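Local coordinates for probable nitrite reductase [nad(p)h] small subunit NIRD (Mycobacterium tuberculosis, PDB 4AIV), which probably serves as the small subunit that, together with NirB, is required for NADH-dependent reduction of nitrite to ammonium, at residues 100-105 with 112-117; 7-12 with 28-33; 51-56 with 94-99; 69-74 with 87-92. One frame throughout, in Å; residues are numbered along the deposited sequence.

Contact 1. Residues 100-105 with 112-117; sequences VYPARV and QVARVA
Gln112 and Arg104 face each other as a hydrogen-bonded antiparallel pair. Arg104 N gives its hydrogen to Gln112 O at 2.9 Å, and Gln112 N returns one to Arg104 O. Their side chains then run side by side on the same face of the sheet. Arg104 CG sits between the backbone N and the carbonyl carbon (chi1 68°), and the chain is extended from there to NE, alongside Gln112. A single oxygen receives the guanidinium: Gln112 OE1 lies 2.9 Å from Arg104 NE and 2.8 Å from Arg104 NH2. It meets the guanidinium at its edge, in plane, and the amide is turned only 20° from that plane. The other end of the amide is also held, since Gln112 NE2 bonds Thr12 OG1. Trp10 makes a cation-pi contact with Arg104.

Pro102 works further along. Its O accepts from Ala114 N at 2.8 Å in a nearly straight bond (170° at the hydrogen). Its CB rests 4.0 Å from Ala114 CB. Tyr101 adds apolar cover, with its CB 3.7 Å from Val113 CG1. Ala114 O lies at the edge of the tyrosine ring, near its plane; this buried oxygen has no hydrogen-bond partner in the model. The arrangement is a two-stranded antiparallel beta hairpin, made by strands 100-105 and 110-117 inside the six-stranded sheet of the Rieske-like domain.

Contact 2. Residues 7-12 with 28-33; sequences IQVWTT and LLDDGS
The type I beta turn from Leu29 to Gly32 links strands 25-28 and 34-39, and through Leu29 and Asp30 it packs against Thr11 and Val9 of edge strand 7-15. Strand and turn meet without sheet pairing. Thr11 is the residue most covered. Its OG1 points anti to the carbonyl carbon (chi1 -65°), which directs the hydroxyl at the turn. There it accepts a weak, bent bond from Asp30 N at 3.3 Å. Thr11 CB packs 3.8 Å from Leu29 CD2, and its methyl CG2 rests against the carbonyl oxygen Leu28 O. Val9 CG1 lies 3.5 Å from Asp30 OD1, and the two side chains cross at about a right angle.

One water closes the polar part of the contact. It takes the hydrogen of Thr11 OG1 at 2.6 Å. It gives its own hydrogens to Val9 O at 2.8 Å and to Asp30 OD1 at 2.7 Å. Asp30 OD1 also forms a salt bridge with Arg115 NE.

Within the turn, Asp31 OD1 accepts from Ser33 N at 3.0 Å, an Asx turn, and also from Ser33 OG. The direct bond between strand and turn is weak, so the water probably carries much of the polar link between them, while the salt bridge to Arg115 ties Asp30 to the adjoining strand 110-117.

Contact 3. Residues 51-56 with 94-99; sequences VDPFSG and PRVSVP
Val96 fits against both Pro53 and Phe54. Its CB already touches the ring end, 3.8 Å from Phe54 CZ. From there the side chain forks. CG1 stands anti to the backbone N (chi1 178°) and reaches two groups: Pro53 CG at 3.6 Å and Phe54 CE2 at 3.7 Å. CG2, the other branch, turns to the ring alone and meets Phe54 CZ at 3.6 Å, with CE1 a little further off. Both methyls lie on the same side of the ring plane, near its far end at CZ, and the two side chains meet obliquely.

The loop carrying Pro53 and Phe54 follows strand 45-49. In Rieske proteins the first cluster-binding loop comes at this place and supplies a cysteine and a histidine. Here residues 51-56 contain neither, and Asp52 and Phe54 probably take those positions. The loop is folded by its own aspartate. Asp52 OD1 accepts from Phe54 N, nearly in line with the C-O bond. It also accepts from Ser55 N at 3.0 Å, from above the carboxylate plane. The bond from Phe54 N makes an Asx turn, and the one from Ser55 N extends it to an Asx motif; together they hold the backbone from which the phenyl group leaves.

Val98 continues the apolar contact on the side of Val51. Its CG1 lies 3.7 Å from Pro53 CD and equally close to Val51 O. Pro53 CB rests against Ser97 O at 3.7 Å. Phe83 of strand 82-84 touches Pro53, Phe54 and Val98.

Contact 4. Residues 69-74 with 87-92; sequences GGRAMV and DGSCLD
Met73 and Leu91 are the closest pair of backbone positions, with CA atoms 8.5 Å apart. Residues 71-74 are strand, while 87-92 follow an irregular course, and the two backbones do not pair. Side chains fill the interval.

Arg71 and Leu91 carry most of the contact; Arg71 supplies the charge. Its CG is anti to the backbone N (chi1 -168°) and the chain is extended to NE, which carries the guanidinium across to Asp87. Arg71 NH2 forms a salt bridge with Asp87 OD2 at 2.9 Å. The oxygen lies at the edge of the guanidinium, in its plane, but the carboxylate is turned 62° from that plane. Only NH2 of the guanidinium approaches Asp87, so this is not a flat two-pronged pairing. Arg71 NH2 also pairs with Asp86, so two acidic groups share this charge.

Ser89 holds the same carboxylate. Asp87 OD1 accepts from Ser89 OG at 2.7 Å and from Ser89 N at 3.0 Å, both from the same face; the backbone bond makes an Asx turn. A water accepts from Arg71 NH1 at 3.1 Å and donates to Ser89 OG at 2.7 Å.

Leu91 supplies the apolar part. Its CD2 lies over one face of the guanidinium, 3.5 Å from Arg71 NH1, and its CD1 reaches Met73 CB. Strand 71-75 is the middle of a three-stranded sheet, between 64-68 and 82-84. Ala84 of the latter touches Arg71, Ser89 and Leu91.

Contacts 1 and 2 belong to the large sheet, where strands 110-117 and 7-15 are neighbours. Their centres are 7 Å apart. Arg115 NE and Asp30 OD1, 2.7 Å apart, join them by a salt bridge. Contacts 3 and 4 lie 12 Å apart, centre to centre, and contact 4 is nested in the loop that contact 3 closes. They share backbone bonds, probably including Val98 N to Gly88 O. Residues 94-99 run straight on into 100-105, which ties contact 3 to contact 1. Contacts 2 and 4 sit on opposite sides of the chain's centre, about 24 Å between centres. Residues 51-56 probably correspond to the first cluster-binding loop of Rieske proteins, but lack its cysteine and histidine.

Contact 1. Residues 100-105 with 112-117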
loop_
_atom_site.group_PDB
_atom_site.type_symbol
_atom_site.label_atom_id
_atom_site.label_comp_id
_atom_site.label_asym_id
_atom_site.label_seq_id
_atom_site.Cartn_x
_atom_site.Cartn_y
_atom_site.Cartn_z
ATOM N N VAL A 100 -2.725 -6.935 -0.944
ATOM C CA VAL A 100 -3.392 -5.664 -0.718
ATOM C C VAL A 100 -4.128 -5.778 0.607
ATOM O O VAL A 100 -4.630 -6.846 0.952
ATOM C CB VAL A 100 -4.353 -5.285 -1.890
ATOM C CG1 VAL A 100 -5.396 -6.386 -2.124
ATOM C CG2 VAL A 100 -5.030 -3.938 -1.637
ATOM N N TYR A 101 -4.144 -4.694 1.375
ATOM C CA TYR A 101 -4.742 -4.707 2.703
ATOM C C TYR A 101 -5.829 -3.644 2.747
ATOM O O TYR A 101 -5.636 -2.542 2.228
ATOM C CB TYR A 101 -3.684 -4.414 3.785
ATOM C CG TYR A 101 -2.575 -5.441 3.848
ATOM C CD1 TYR A 101 -1.496 -5.382 2.968
ATOM C CD2 TYR A 101 -2.617 -6.482 4.770
ATOM C CE1 TYR A 101 -0.472 -6.327 3.021
ATOM C CE2 TYR A 101 -1.600 -7.433 4.828
ATOM C CZ TYR A 101 -0.538 -7.353 3.949
ATOM O OH TYR A 101 0.463 -8.301 4.005
ATOM N N PRO A 102 -6.972 -3.968 3.366
ATOM C CA PRO A 102 -7.995 -2.925 3.536
ATOM C C PRO A 102 -7.407 -1.721 4.270
ATOM O O PRO A 102 -6.640 -1.868 5.231
ATOM C CB PRO A 102 -9.062 -3.605 4.399
ATOM C CG PRO A 102 -8.871 -5.095 4.139
ATOM C CD PRO A 102 -7.374 -5.266 3.944
ATOM N N ALA A 103 -7.741 -0.532 3.789
ATOM C CA ALA A 103 -7.239 0.696 4.378
ATOM C C ALA A 103 -8.368 1.714 4.400
ATOM O O ALA A 103 -9.104 1.872 3.422
ATOM C CB ALA A 103 -6.051 1.217 3.589
ATOM N N ARG A 104 -8.515 2.397 5.525
ATOM C CA ARG A 104 -9.606 3.347 5.667
ATOM C C ARG A 104 -9.164 4.610 6.389
ATOM O O ARG A 104 -8.114 4.639 7.052
ATOM C CB ARG A 104 -10.784 2.692 6.418
ATOM C CG ARG A 104 -10.488 2.376 7.879
ATOM C CD ARG A 104 -11.716 1.787 8.559
ATOM N NE ARG A 104 -11.491 1.515 9.981
ATOM C CZ ARG A 104 -12.326 0.814 10.741
ATOM N NH1 ARG A 104 -13.438 0.312 10.208
ATOM N NH2 ARG A 104 -12.042 0.602 12.026
ATOM N N VAL A 105 -9.963 5.663 6.231
ATOM C CA VAL A 105 -9.812 6.864 7.038
ATOM C C VAL A 105 -11.092 7.014 7.856
ATOM O O VAL A 105 -12.183 7.140 7.291
ATOM C CB VAL A 105 -9.559 8.120 6.162
ATOM C CG1 VAL A 105 -9.177 9.313 7.027
ATOM C CG2 VAL A 105 -8.472 7.837 5.128
ATOM N N GLN A 112 -6.254 3.831 9.133
ATOM C CA GLN A 112 -6.039 2.478 9.625
ATOM C C GLN A 112 -5.844 1.503 8.484
ATOM O O GLN A 112 -6.330 1.726 7.370
ATOM C CB GLN A 112 -7.232 2.012 10.444
ATOM C CG GLN A 112 -7.533 2.866 11.645
ATOM C CD GLN A 112 -8.534 2.196 12.541
ATOM O OE1 GLN A 112 -9.714 2.091 12.200
ATOM N NE2 GLN A 112 -8.069 1.716 13.693
ATOM N N VAL A 113 -5.148 0.413 8.787
ATOM C CA VAL A 113 -4.920 -0.660 7.839
ATOM C C VAL A 113 -5.274 -1.976 8.506
ATOM O O VAL A 113 -4.874 -2.227 9.650
ATOM C CB VAL A 113 -3.438 -0.715 7.392
ATOM C CG1 VAL A 113 -3.220 -1.880 6.427
ATOM C CG2 VAL A 113 -3.012 0.603 6.763
ATOM N N ALA A 114 -6.020 -2.818 7.802
ATOM C CA ALA A 114 -6.432 -4.091 8.373
ATOM C C ALA A 114 -5.667 -5.250 7.766
ATOM O O ALA A 114 -5.182 -5.180 6.638
ATOM C CB ALA A 114 -7.930 -4.307 8.170
ATOM N N ARG A 115 -5.542 -6.321 8.532
ATOM C CA ARG A 115 -5.232 -7.606 7.939
ATOM C C ARG A 115 -6.457 -8.456 8.206
ATOM O O ARG A 115 -7.165 -8.253 9.198
ATOM C CB ARG A 115 -3.989 -8.243 8.558
ATOM C CG ARG A 115 -4.158 -8.580 10.017
ATOM C CD ARG A 115 -3.216 -9.673 10.465
ATOM N NE ARG A 115 -3.341 -9.866 11.902
ATOM C CZ ARG A 115 -3.780 -10.976 12.488
ATOM N NH1 ARG A 115 -4.123 -12.031 11.761
ATOM N NH2 ARG A 115 -3.859 -11.028 13.813
ATOM N N VAL A 116 -6.722 -9.398 7.315
ATOM C CA VAL A 116 -7.892 -10.239 7.448
ATOM C C VAL A 116 -7.503 -11.522 8.158
ATOM O O VAL A 116 -6.559 -12.205 7.750
ATOM C CB VAL A 116 -8.522 -10.551 6.071
ATOM C CG1 VAL A 116 -9.653 -11.556 6.215
ATOM C CG2 VAL A 116 -9.014 -9.272 5.418
ATOM N N ALA A 117 -8.207 -11.831 9.242
ATOM C CA ALA A 117 -7.970 -13.068 9.972
ATOM C C ALA A 117 -9.233 -13.926 9.996
ATOM O O ALA A 117 -10.317 -13.464 9.623
ATOM C CB ALA A 117 -7.488 -12.771 11.391
#

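Contact 2. Residues 7-12 with 28-33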
loop_
_atom_site.group_PDB
_atom_site.type_symbol
_atom_site.label_atom_id
_atom_site.label_comp_id
_atom_site.label_asym_id
_atom_site.label_seq_id
_atom_site.Cartn_x
_atom_site.Cartn_y
_atom_site.Cartn_z
ATOM N N ILE A 7 -12.476 -11.757 9.874
ATOM C CA ILE A 7 -12.495 -10.576 10.734
ATOM C C ILE A 7 -11.389 -9.606 10.329
ATOM O O ILE A 7 -10.292 -10.016 9.956
ATOM C CB ILE A 7 -12.367 -10.926 12.228
ATOM C CG1 ILE A 7 -11.112 -11.758 12.466
ATOM C CG2 ILE A 7 -13.610 -11.669 12.713
ATOM C CD1 ILE A 7 -10.405 -11.395 13.725
ATOM N N GLN A 8 -11.673 -8.316 10.386
ATOM C CA GLN A 8 -10.635 -7.343 10.084
ATOM C C GLN A 8 -9.937 -6.889 11.361
ATOM O O GLN A 8 -10.578 -6.408 12.299
ATOM C CB GLN A 8 -11.209 -6.166 9.304
ATOM C CG GLN A 8 -11.692 -6.569 7.925
ATOM C CD GLN A 8 -12.365 -5.435 7.188
ATOM O OE1 GLN A 8 -13.182 -4.711 7.756
ATOM N NE2 GLN A 8 -12.019 -5.269 5.914
ATOM N N VAL A 9 -8.623 -7.068 11.403
ATOM C CA VAL A 9 -7.850 -6.626 12.553
ATOM C C VAL A 9 -7.125 -5.347 12.189
ATOM O O VAL A 9 -6.168 -5.369 11.403
ATOM C CB VAL A 9 -6.858 -7.689 13.013
ATOM C CG1 VAL A 9 -6.065 -7.171 14.223
ATOM C CG2 VAL A 9 -7.596 -8.978 13.349
ATOM N N TRP A 10 -7.598 -4.234 12.750
ATOM C CA TRP A 10 -7.131 -2.910 12.347
ATOM C C TRP A 10 -5.908 -2.462 13.128
ATOM O O TRP A 10 -5.849 -2.588 14.355
ATOM C CB TRP A 10 -8.256 -1.864 12.483
ATOM C CG TRP A 10 -9.410 -2.122 11.543
ATOM C CD1 TRP A 10 -10.575 -2.773 11.832
ATOM C CD2 TRP A 10 -9.479 -1.748 10.159
ATOM N NE1 TRP A 10 -11.382 -2.811 10.712
ATOM C CE2 TRP A 10 -10.731 -2.202 9.669
ATOM C CE3 TRP A 10 -8.622 -1.079 9.279
ATOM C CZ2 TRP A 10 -11.133 -1.999 8.342
ATOM C CZ3 TRP A 10 -9.021 -0.879 7.959
ATOM C CH2 TRP A 10 -10.268 -1.335 7.509
ATOM N N THR A 11 -4.934 -1.941 12.389
ATOM C CA THR A 11 -3.795 -1.249 12.963
ATOM C C THR A 11 -3.912 0.224 12.596
ATOM O O THR A 11 -4.075 0.571 11.423
ATOM C CB THR A 11 -2.462 -1.809 12.417
ATOM O OG1 THR A 11 -2.304 -3.169 12.839
ATOM C CG2 THR A 11 -1.276 -0.991 12.922
ATOM N N THR A 12 -3.831 1.095 13.595
ATOM C CA THR A 12 -3.876 2.533 13.349
ATOM C C THR A 12 -2.510 3.010 12.872
ATOM O O THR A 12 -1.514 2.848 13.577
ATOM C CB THR A 12 -4.299 3.298 14.626
ATOM O OG1 THR A 12 -5.638 2.934 14.956
ATOM C CG2 THR A 12 -4.234 4.807 14.420
ATOM N N LEU A 28 3.720 -1.330 10.260
ATOM C CA LEU A 28 3.807 -2.674 10.822
ATOM C C LEU A 28 2.454 -3.080 11.407
ATOM O O LEU A 28 1.943 -2.424 12.313
ATOM C CB LEU A 28 4.890 -2.699 11.914
ATOM C CG LEU A 28 5.180 -4.005 12.659
ATOM C CD1 LEU A 28 5.833 -5.009 11.731
ATOM C CD2 LEU A 28 6.071 -3.757 13.898
ATOM N N LEU A 29 1.867 -4.162 10.904
ATOM C CA LEU A 29 0.571 -4.596 11.418
ATOM C C LEU A 29 0.745 -5.462 12.666
ATOM O O LEU A 29 1.863 -5.852 13.018
ATOM C CB LEU A 29 -0.234 -5.337 10.351
ATOM C CG LEU A 29 -0.446 -4.611 9.017
ATOM C CD1 LEU A 29 -1.338 -5.450 8.083
ATOM C CD2 LEU A 29 -1.024 -3.201 9.238
ATOM N N ASP A 30 -0.368 -5.758 13.326
ATOM C CA ASP A 30 -0.351 -6.446 14.614
ATOM C C ASP A 30 0.360 -7.806 14.561
ATOM O O ASP A 30 0.982 -8.224 15.543
ATOM C CB ASP A 30 -1.786 -6.625 15.109
ATOM C CG ASP A 30 -2.514 -7.707 14.359
ATOM O OD1 ASP A 30 -2.741 -7.548 13.130
ATOM O OD2 ASP A 30 -2.837 -8.732 14.993
ATOM N N ASP A 31 0.294 -8.485 13.414
ATOM C CA ASP A 31 0.901 -9.813 13.291
ATOM C C ASP A 31 2.308 -9.766 12.692
ATOM O O ASP A 31 2.907 -10.802 12.415
ATOM C CB ASP A 31 0.011 -10.745 12.464
ATOM C CG ASP A 31 0.054 -10.428 10.983
ATOM O OD1 ASP A 31 0.380 -9.273 10.621
ATOM O OD2 ASP A 31 -0.253 -11.329 10.174
ATOM N N GLY A 32 2.831 -8.562 12.479
ATOM C CA GLY A 32 4.166 -8.414 11.930
ATOM C C GLY A 32 4.237 -8.215 10.425
ATOM O O GLY A 32 5.329 -7.985 9.893
ATOM N N SER A 33 3.097 -8.304 9.733
ATOM C CA SER A 33 3.060 -7.994 8.299
ATOM C C SER A 33 3.585 -6.577 8.071
ATOM O O SER A 33 3.322 -5.674 8.872
ATOM C CB SER A 33 1.631 -8.083 7.744
ATOM O OG SER A 33 1.035 -9.325 8.052
HETATM O O HOH W 1 -3.455 -5.313 11.897
#

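Contact 3. Residues 51-56 with 94-99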
loop_
_atom_site.group_PDB
_atom_site.type_symbol
_atom_site.label_atom_id
_atom_site.label_comp_id
_atom_site.label_asym_id
_atom_site.label_seq_id
_atom_site.Cartn_x
_atom_site.Cartn_y
_atom_site.Cartn_z
ATOM N N VAL A 51 7.124 -5.577 0.714
ATOM C CA VAL A 51 8.233 -6.339 0.155
ATOM C C VAL A 51 8.103 -6.515 -1.361
ATOM O O VAL A 51 7.105 -7.050 -1.855
ATOM C CB VAL A 51 8.375 -7.716 0.839
ATOM C CG1 VAL A 51 9.547 -8.485 0.243
ATOM C CG2 VAL A 51 8.540 -7.545 2.346
ATOM N N ASP A 52 9.113 -6.046 -2.091
ATOM C CA ASP A 52 9.192 -6.258 -3.535
ATOM C C ASP A 52 9.196 -7.754 -3.779
ATOM O O ASP A 52 10.066 -8.459 -3.271
ATOM C CB ASP A 52 10.464 -5.608 -4.109
ATOM C CG ASP A 52 10.596 -5.784 -5.628
ATOM O OD1 ASP A 52 10.478 -6.927 -6.141
ATOM O OD2 ASP A 52 10.834 -4.773 -6.323
ATOM N N PRO A 53 8.222 -8.247 -4.557
ATOM C CA PRO A 53 8.071 -9.696 -4.737
ATOM C C PRO A 53 9.098 -10.293 -5.692
ATOM O O PRO A 53 9.134 -11.513 -5.847
ATOM C CB PRO A 53 6.666 -9.826 -5.328
ATOM C CG PRO A 53 6.479 -8.575 -6.087
ATOM C CD PRO A 53 7.180 -7.496 -5.280
ATOM N N PHE A 54 9.915 -9.457 -6.325
ATOM C CA PHE A 54 10.982 -9.969 -7.178
ATOM C C PHE A 54 12.291 -10.071 -6.385
ATOM O O PHE A 54 12.959 -11.109 -6.409
ATOM C CB PHE A 54 11.161 -9.104 -8.436
ATOM C CG PHE A 54 9.986 -9.159 -9.396
ATOM C CD1 PHE A 54 9.924 -10.131 -10.384
ATOM C CD2 PHE A 54 8.944 -8.236 -9.309
ATOM C CE1 PHE A 54 8.854 -10.186 -11.271
ATOM C CE2 PHE A 54 7.864 -8.284 -10.198
ATOM C CZ PHE A 54 7.821 -9.261 -11.179
ATOM N N SER A 55 12.634 -9.006 -5.659
ATOM C CA SER A 55 13.921 -8.926 -4.958
ATOM C C SER A 55 13.852 -9.314 -3.484
ATOM O O SER A 55 14.866 -9.661 -2.879
ATOM C CB SER A 55 14.489 -7.509 -5.066
ATOM O OG SER A 55 13.734 -6.608 -4.266
ATOM N N GLY A 56 12.662 -9.234 -2.897
ATOM C CA GLY A 56 12.509 -9.459 -1.470
ATOM C C GLY A 56 12.882 -8.246 -0.624
ATOM O O GLY A 56 12.813 -8.299 0.613
ATOM N N PRO A 94 1.604 -10.269 -15.070
ATOM C CA PRO A 94 0.344 -10.759 -14.497
ATOM C C PRO A 94 0.513 -11.909 -13.500
ATOM O O PRO A 94 -0.373 -12.115 -12.664
ATOM C CB PRO A 94 -0.436 -11.235 -15.727
ATOM C CG PRO A 94 0.107 -10.414 -16.854
ATOM C CD PRO A 94 1.572 -10.251 -16.545
ATOM N N ARG A 95 1.634 -12.626 -13.574
ATOM C CA ARG A 95 1.879 -13.779 -12.709
ATOM C C ARG A 95 2.369 -13.399 -11.313
ATOM O O ARG A 95 2.501 -14.259 -10.437
ATOM C CB ARG A 95 2.927 -14.689 -13.352
ATOM C CG ARG A 95 2.679 -14.978 -14.821
ATOM C CD ARG A 95 3.920 -15.576 -15.443
ATOM N NE ARG A 95 5.040 -14.632 -15.468
ATOM C CZ ARG A 95 6.209 -14.888 -16.053
ATOM N NH1 ARG A 95 6.392 -16.052 -16.663
ATOM N NH2 ARG A 95 7.189 -13.988 -16.035
ATOM N N VAL A 96 2.662 -12.118 -11.119
ATOM C CA VAL A 96 3.256 -11.646 -9.874
ATOM C C VAL A 96 2.322 -10.617 -9.235
ATOM O O VAL A 96 1.569 -9.943 -9.933
ATOM C CB VAL A 96 4.661 -11.037 -10.131
ATOM C CG1 VAL A 96 5.286 -10.496 -8.846
ATOM C CG2 VAL A 96 5.578 -12.078 -10.775
ATOM N N SER A 97 2.342 -10.525 -7.905
ATOM C CA SER A 97 1.571 -9.511 -7.198
ATOM C C SER A 97 2.140 -9.275 -5.797
ATOM O O SER A 97 2.972 -10.050 -5.307
ATOM C CB SER A 97 0.089 -9.907 -7.128
ATOM O OG SER A 97 -0.089 -11.081 -6.351
ATOM N N VAL A 98 1.717 -8.181 -5.175
ATOM C CA VAL A 98 1.887 -8.003 -3.737
ATOM C C VAL A 98 0.512 -8.090 -3.104
ATOM O O VAL A 98 -0.498 -7.850 -3.785
ATOM C CB VAL A 98 2.513 -6.632 -3.379
ATOM C CG1 VAL A 98 3.979 -6.606 -3.761
ATOM C CG2 VAL A 98 1.732 -5.483 -4.039
ATOM N N PRO A 99 0.457 -8.430 -1.803
ATOM C CA PRO A 99 -0.839 -8.431 -1.115
ATOM C C PRO A 99 -1.403 -7.027 -1.008
ATOM O O PRO A 99 -0.647 -6.047 -0.988
ATOM C CB PRO A 99 -0.496 -8.959 0.292
ATOM C CG PRO A 99 0.975 -8.686 0.453
ATOM C CD PRO A 99 1.545 -8.903 -0.926
#

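Contact 4. Residues 69-74 with 87-92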
loop_
_atom_site.group_PDB
_atom_site.type_symbol
_atom_site.label_atom_id
_atom_site.label_comp_id
_atom_site.label_asym_id
_atom_site.label_seq_id
_atom_site.Cartn_x
_atom_site.Cartn_y
_atom_site.Cartn_z
ATOM N N GLY A 69 -2.674 3.953 -17.604
ATOM C CA GLY A 69 -3.978 3.969 -18.236
ATOM C C GLY A 69 -5.063 4.376 -17.255
ATOM O O GLY A 69 -6.150 3.786 -17.229
ATOM N N GLY A 70 -4.753 5.375 -16.430
ATOM C CA GLY A 70 -5.693 5.880 -15.443
ATOM C C GLY A 70 -5.699 5.105 -14.137
ATOM O O GLY A 70 -6.361 5.495 -13.174
ATOM N N ARG A 71 -4.954 4.005 -14.096
ATOM C CA ARG A 71 -4.967 3.122 -12.934
ATOM C C ARG A 71 -3.828 3.445 -11.967
ATOM O O ARG A 71 -2.661 3.457 -12.359
ATOM C CB ARG A 71 -4.875 1.673 -13.391
ATOM C CG ARG A 71 -5.176 0.678 -12.313
ATOM C CD ARG A 71 -5.529 -0.640 -12.926
ATOM N NE ARG A 71 -5.756 -1.645 -11.903
ATOM C CZ ARG A 71 -5.755 -2.947 -12.143
ATOM N NH1 ARG A 71 -5.536 -3.388 -13.376
ATOM N NH2 ARG A 71 -5.961 -3.803 -11.150
ATOM N N ALA A 72 -4.176 3.712 -10.707
ATOM C CA ALA A 72 -3.196 4.121 -9.706
ATOM C C ALA A 72 -2.204 2.993 -9.421
ATOM O O ALA A 72 -2.583 1.833 -9.234
ATOM C CB ALA A 72 -3.895 4.556 -8.424
ATOM N N MET A 73 -0.926 3.322 -9.400
ATOM C CA MET A 73 0.061 2.286 -9.160
ATOM C C MET A 73 1.268 2.828 -8.435
ATOM O O MET A 73 1.433 4.037 -8.297
ATOM C CB MET A 73 0.468 1.601 -10.478
ATOM C CG MET A 73 0.925 2.550 -11.593
ATOM S SD MET A 73 2.596 3.214 -11.377
ATOM C CE MET A 73 3.013 3.622 -13.077
ATOM N N VAL A 74 2.101 1.914 -7.953
ATOM C CA VAL A 74 3.403 2.283 -7.418
ATOM C C VAL A 74 4.478 1.507 -8.189
ATOM O O VAL A 74 4.318 0.314 -8.476
ATOM C CB VAL A 74 3.494 2.002 -5.891
ATOM C CG1 VAL A 74 3.218 0.530 -5.590
ATOM C CG2 VAL A 74 4.858 2.425 -5.338
ATOM N N ASP A 87 -5.498 -3.696 -6.244
ATOM C CA ASP A 87 -5.496 -5.139 -6.004
ATOM C C ASP A 87 -4.098 -5.758 -5.875
ATOM O O ASP A 87 -3.963 -6.978 -5.809
ATOM C CB ASP A 87 -6.311 -5.867 -7.076
ATOM C CG ASP A 87 -5.728 -5.710 -8.472
ATOM O OD1 ASP A 87 -4.600 -5.181 -8.626
ATOM O OD2 ASP A 87 -6.411 -6.125 -9.431
ATOM N N GLY A 88 -3.067 -4.920 -5.868
ATOM C CA GLY A 88 -1.704 -5.399 -5.705
ATOM C C GLY A 88 -1.105 -6.130 -6.899
ATOM O O GLY A 88 0.047 -6.565 -6.838
ATOM N N SER A 89 -1.862 -6.269 -7.987
ATOM C CA SER A 89 -1.343 -6.979 -9.160
ATOM C C SER A 89 -0.188 -6.235 -9.821
ATOM O O SER A 89 -0.212 -5.006 -9.965
ATOM C CB SER A 89 -2.448 -7.263 -10.189
ATOM O OG SER A 89 -3.027 -6.065 -10.679
ATOM N N CYS A 90 0.829 -6.984 -10.233
ATOM C CA CYS A 90 1.899 -6.396 -11.024
ATOM C C CYS A 90 1.362 -6.149 -12.428
ATOM O O CYS A 90 0.996 -7.083 -13.145
ATOM C CB CYS A 90 3.117 -7.313 -11.082
ATOM S SG CYS A 90 4.528 -6.594 -11.984
ATOM N N LEU A 91 1.318 -4.884 -12.820
ATOM C CA LEU A 91 0.764 -4.524 -14.119
ATOM C C LEU A 91 1.715 -4.900 -15.260
ATOM O O LEU A 91 1.307 -4.953 -16.413
ATOM C CB LEU A 91 0.420 -3.032 -14.151
ATOM C CG LEU A 91 -0.654 -2.565 -13.152
ATOM C CD1 LEU A 91 -0.813 -1.043 -13.195
ATOM C CD2 LEU A 91 -1.995 -3.252 -13.424
ATOM N N ASP A 92 2.978 -5.177 -14.934
ATOM C CA ASP A 92 3.978 -5.531 -15.957
ATOM C C ASP A 92 4.162 -7.045 -16.124
ATOM O O ASP A 92 4.720 -7.501 -17.123
ATOM C CB ASP A 92 5.334 -4.900 -15.638
ATOM C CG ASP A 92 5.288 -3.371 -15.613
ATOM O OD1 ASP A 92 4.444 -2.764 -16.316
ATOM O OD2 ASP A 92 6.119 -2.784 -14.893
HETATM O O HOH W 2 -4.786 -6.306 -12.777
#